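Local coordinates for ESX secretion system protein EccC (Thermomonospora curvata, PDB 4NH0), which forms the ATPase motor of the type VII (ESX) secretion system, which exports EsxA and EsxB, and binds EsxB through its third FtsK domain, at residues 420-426 and 453-459. Sequence-based numbering, arbitrary orientation.
Sequences FIVLDEF and HLLLASQ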
loop_
_atom_site.group_PDB
_atom_site.type_symbol
_atom_site.label_atom_id
_atom_site.label_comp_id
_atom_site.label_asym_id
_atom_site.label_seq_id
_atom_site.Cartn_x
_atom_site.Cartn_y
_atom_site.Cartn_z
ATOM N N PHE A 420 9.773 3.494 -40.164
ATOM C CA PHE A 420 11.013 2.781 -40.438
ATOM C C PHE A 420 11.633 2.300 -39.134
ATOM O O PHE A 420 12.002 3.103 -38.279
ATOM C CB PHE A 420 11.997 3.672 -41.196
ATOM C CG PHE A 420 13.142 2.920 -41.813
ATOM C CD1 PHE A 420 13.048 1.560 -42.050
ATOM C CD2 PHE A 420 14.317 3.573 -42.148
ATOM C CE1 PHE A 420 14.100 0.867 -42.615
ATOM C CE2 PHE A 420 15.371 2.884 -42.711
ATOM C CZ PHE A 420 15.262 1.530 -42.944
ATOM N N ILE A 421 11.742 0.985 -38.984
ATOM C CA ILE A 421 12.291 0.404 -37.768
ATOM C C ILE A 421 13.689 -0.153 -38.001
ATOM O O ILE A 421 13.879 -1.063 -38.805
ATOM C CB ILE A 421 11.389 -0.712 -37.223
ATOM C CG1 ILE A 421 9.964 -0.192 -37.029
ATOM C CG2 ILE A 421 11.943 -1.251 -35.916
ATOM C CD1 ILE A 421 8.999 -1.240 -36.529
ATOM N N VAL A 422 14.662 0.403 -37.291
ATOM C CA VAL A 422 16.045 -0.036 -37.407
ATOM C C VAL A 422 16.492 -0.745 -36.134
ATOM O O VAL A 422 16.778 -0.102 -35.125
ATOM C CB VAL A 422 16.987 1.146 -37.690
ATOM C CG1 VAL A 422 18.390 0.647 -37.977
ATOM C CG2 VAL A 422 16.465 1.966 -38.856
ATOM N N LEU A 423 16.546 -2.072 -36.185
ATOM C CA LEU A 423 16.945 -2.859 -35.027
ATOM C C LEU A 423 18.348 -3.420 -35.222
ATOM O O LEU A 423 18.559 -4.317 -36.038
ATOM C CB LEU A 423 15.942 -3.991 -34.778
ATOM C CG LEU A 423 15.810 -4.551 -33.358
ATOM C CD1 LEU A 423 14.530 -5.355 -33.232
ATOM C CD2 LEU A 423 17.004 -5.407 -32.965
ATOM N N ASP A 424 19.304 -2.889 -34.467
ATOM C CA ASP A 424 20.682 -3.354 -34.542
ATOM C C ASP A 424 20.899 -4.537 -33.604
ATOM O O ASP A 424 20.239 -4.642 -32.570
ATOM C CB ASP A 424 21.651 -2.221 -34.201
ATOM C CG ASP A 424 23.049 -2.461 -34.742
ATOM O OD1 ASP A 424 23.376 -3.622 -35.065
ATOM O OD2 ASP A 424 23.823 -1.487 -34.844
ATOM N N GLU A 425 21.821 -5.419 -33.980
ATOM C CA GLU A 425 22.177 -6.591 -33.181
ATOM C C GLU A 425 20.979 -7.482 -32.875
ATOM O O GLU A 425 20.820 -7.957 -31.752
ATOM C CB GLU A 425 22.844 -6.161 -31.871
ATOM C CG GLU A 425 24.166 -5.446 -32.060
ATOM C CD GLU A 425 25.173 -6.283 -32.817
ATOM O OE1 GLU A 425 26.062 -5.695 -33.467
ATOM O OE2 GLU A 425 25.076 -7.528 -32.765
ATOM N N PHE A 426 20.141 -7.714 -33.880
ATOM C CA PHE A 426 18.961 -8.550 -33.704
ATOM C C PHE A 426 19.351 -10.014 -33.535
ATOM O O PHE A 426 18.568 -10.819 -33.030
ATOM C CB PHE A 426 18.009 -8.395 -34.888
ATOM C CG PHE A 426 18.441 -9.140 -36.116
ATOM C CD1 PHE A 426 19.458 -8.650 -36.918
ATOM C CD2 PHE A 426 17.825 -10.327 -36.474
ATOM C CE1 PHE A 426 19.855 -9.334 -38.049
ATOM C CE2 PHE A 426 18.218 -11.014 -37.603
ATOM C CZ PHE A 426 19.232 -10.516 -38.392
ATOM N N HIS A 453 8.212 -0.319 -42.186
ATOM C CA HIS A 453 9.388 -0.896 -42.824
ATOM C C HIS A 453 10.441 -1.277 -41.793
ATOM O O HIS A 453 10.763 -0.494 -40.900
ATOM C CB HIS A 453 9.972 0.078 -43.846
ATOM C CG HIS A 453 9.003 0.482 -44.913
ATOM N ND1 HIS A 453 8.829 -0.241 -46.073
ATOM C CD2 HIS A 453 8.152 1.532 -44.993
ATOM C CE1 HIS A 453 7.914 0.347 -46.823
ATOM N NE2 HIS A 453 7.487 1.424 -46.190
ATOM N N LEU A 454 10.976 -2.485 -41.926
ATOM C CA LEU A 454 11.946 -3.005 -40.971
ATOM C C LEU A 454 13.336 -3.125 -41.585
ATOM O O LEU A 454 13.480 -3.414 -42.772
ATOM C CB LEU A 454 11.487 -4.367 -40.444
ATOM C CG LEU A 454 12.387 -5.077 -39.431
ATOM C CD1 LEU A 454 12.575 -4.228 -38.186
ATOM C CD2 LEU A 454 11.820 -6.440 -39.074
ATOM N N LEU A 455 14.357 -2.891 -40.768
ATOM C CA LEU A 455 15.736 -3.104 -41.178
ATOM C C LEU A 455 16.512 -3.801 -40.068
ATOM O O LEU A 455 16.894 -3.177 -39.080
ATOM C CB LEU A 455 16.410 -1.782 -41.541
ATOM C CG LEU A 455 17.885 -1.892 -41.929
ATOM C CD1 LEU A 455 18.061 -2.844 -43.099
ATOM C CD2 LEU A 455 18.463 -0.527 -42.256
ATOM N N LEU A 456 16.733 -5.100 -40.234
ATOM C CA LEU A 456 17.463 -5.881 -39.245
ATOM C C LEU A 456 18.962 -5.823 -39.500
ATOM O O LEU A 456 19.435 -6.217 -40.565
ATOM C CB LEU A 456 16.981 -7.331 -39.247
ATOM C CG LEU A 456 15.506 -7.528 -38.900
ATOM C CD1 LEU A 456 15.135 -9.000 -38.937
ATOM C CD2 LEU A 456 15.200 -6.929 -37.538
ATOM N N ALA A 457 19.703 -5.326 -38.518
ATOM C CA ALA A 457 21.148 -5.207 -38.639
ATOM C C ALA A 457 21.851 -5.955 -37.516
ATOM O O ALA A 457 21.414 -5.919 -36.368
ATOM C CB ALA A 457 21.561 -3.746 -38.643
ATOM N N SER A 458 22.941 -6.633 -37.854
ATOM C CA SER A 458 23.715 -7.361 -36.858
ATOM C C SER A 458 25.199 -7.370 -37.189
ATOM O O SER A 458 25.589 -7.290 -38.353
ATOM C CB SER A 458 23.212 -8.798 -36.728
ATOM O OG SER A 458 24.082 -9.554 -35.906
ATOM N N GLN A 459 26.020 -7.467 -36.150
ATOM C CA GLN A 459 27.459 -7.596 -36.316
ATOM C C GLN A 459 27.795 -8.931 -36.965
ATOM O O GLN A 459 28.649 -9.008 -37.846
ATOM C CB GLN A 459 28.164 -7.468 -34.966
ATOM C CG GLN A 459 29.670 -7.599 -35.023
ATOM C CD GLN A 459 30.310 -7.421 -33.662
ATOM O OE1 GLN A 459 30.091 -6.414 -32.989
ATOM N NE2 GLN A 459 31.101 -8.403 -33.246
#
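Ile421 and Leu423 pair in parallel with Leu454 and Leu456 at the centre of the first FtsK domain, a P-loop NTPase sheet in which strand 418-424, the Walker B strand by family, is joined to 452-458 by a beta-alpha-beta crossover through helix 437-450. Ile421 N gives a straight bond to His453 O (N-H...O 172°), and Ala457 N reaches Leu423 O equally straight, at 2.9 Å. Under helix 437-450, branched aliphatic residues suit the face because their apolar branches fill the space between sheet and helix: CD1 of Leu454 meets CG2 of Ile421 at 3.8 Å. The face covered by helix 317-329 is mixed. There the Phe420 ring, its CG anti to the backbone N (chi1 -165°), swings across until CE1 lies 3.7 Å from Leu455 CB, and small Ala457 lies beside buried Asp424, whose OD2 forms a salt bridge with Lys317 of the predicted ATP site.

Beyond the strand, Phe426 points toward strand 452-458 and lays its ring against Leu456: CG, set between the backbone N and the carbonyl carbon (chi1 77°), brings one face over Leu456 CB, a CH-pi contact 3.7 Å from the centroid, while CE1 meets Ser458 CB at 3.6 Å. Replacing Phe426 with alanine would probably open a gap above Leu456 CB and deprive Ser458 CB of its aromatic neighbour.

The solvent side is looser: OE1 of partly exposed Glu425, the probable active-site residue, accepts a weak bond from Gln459 N at 3.2 Å.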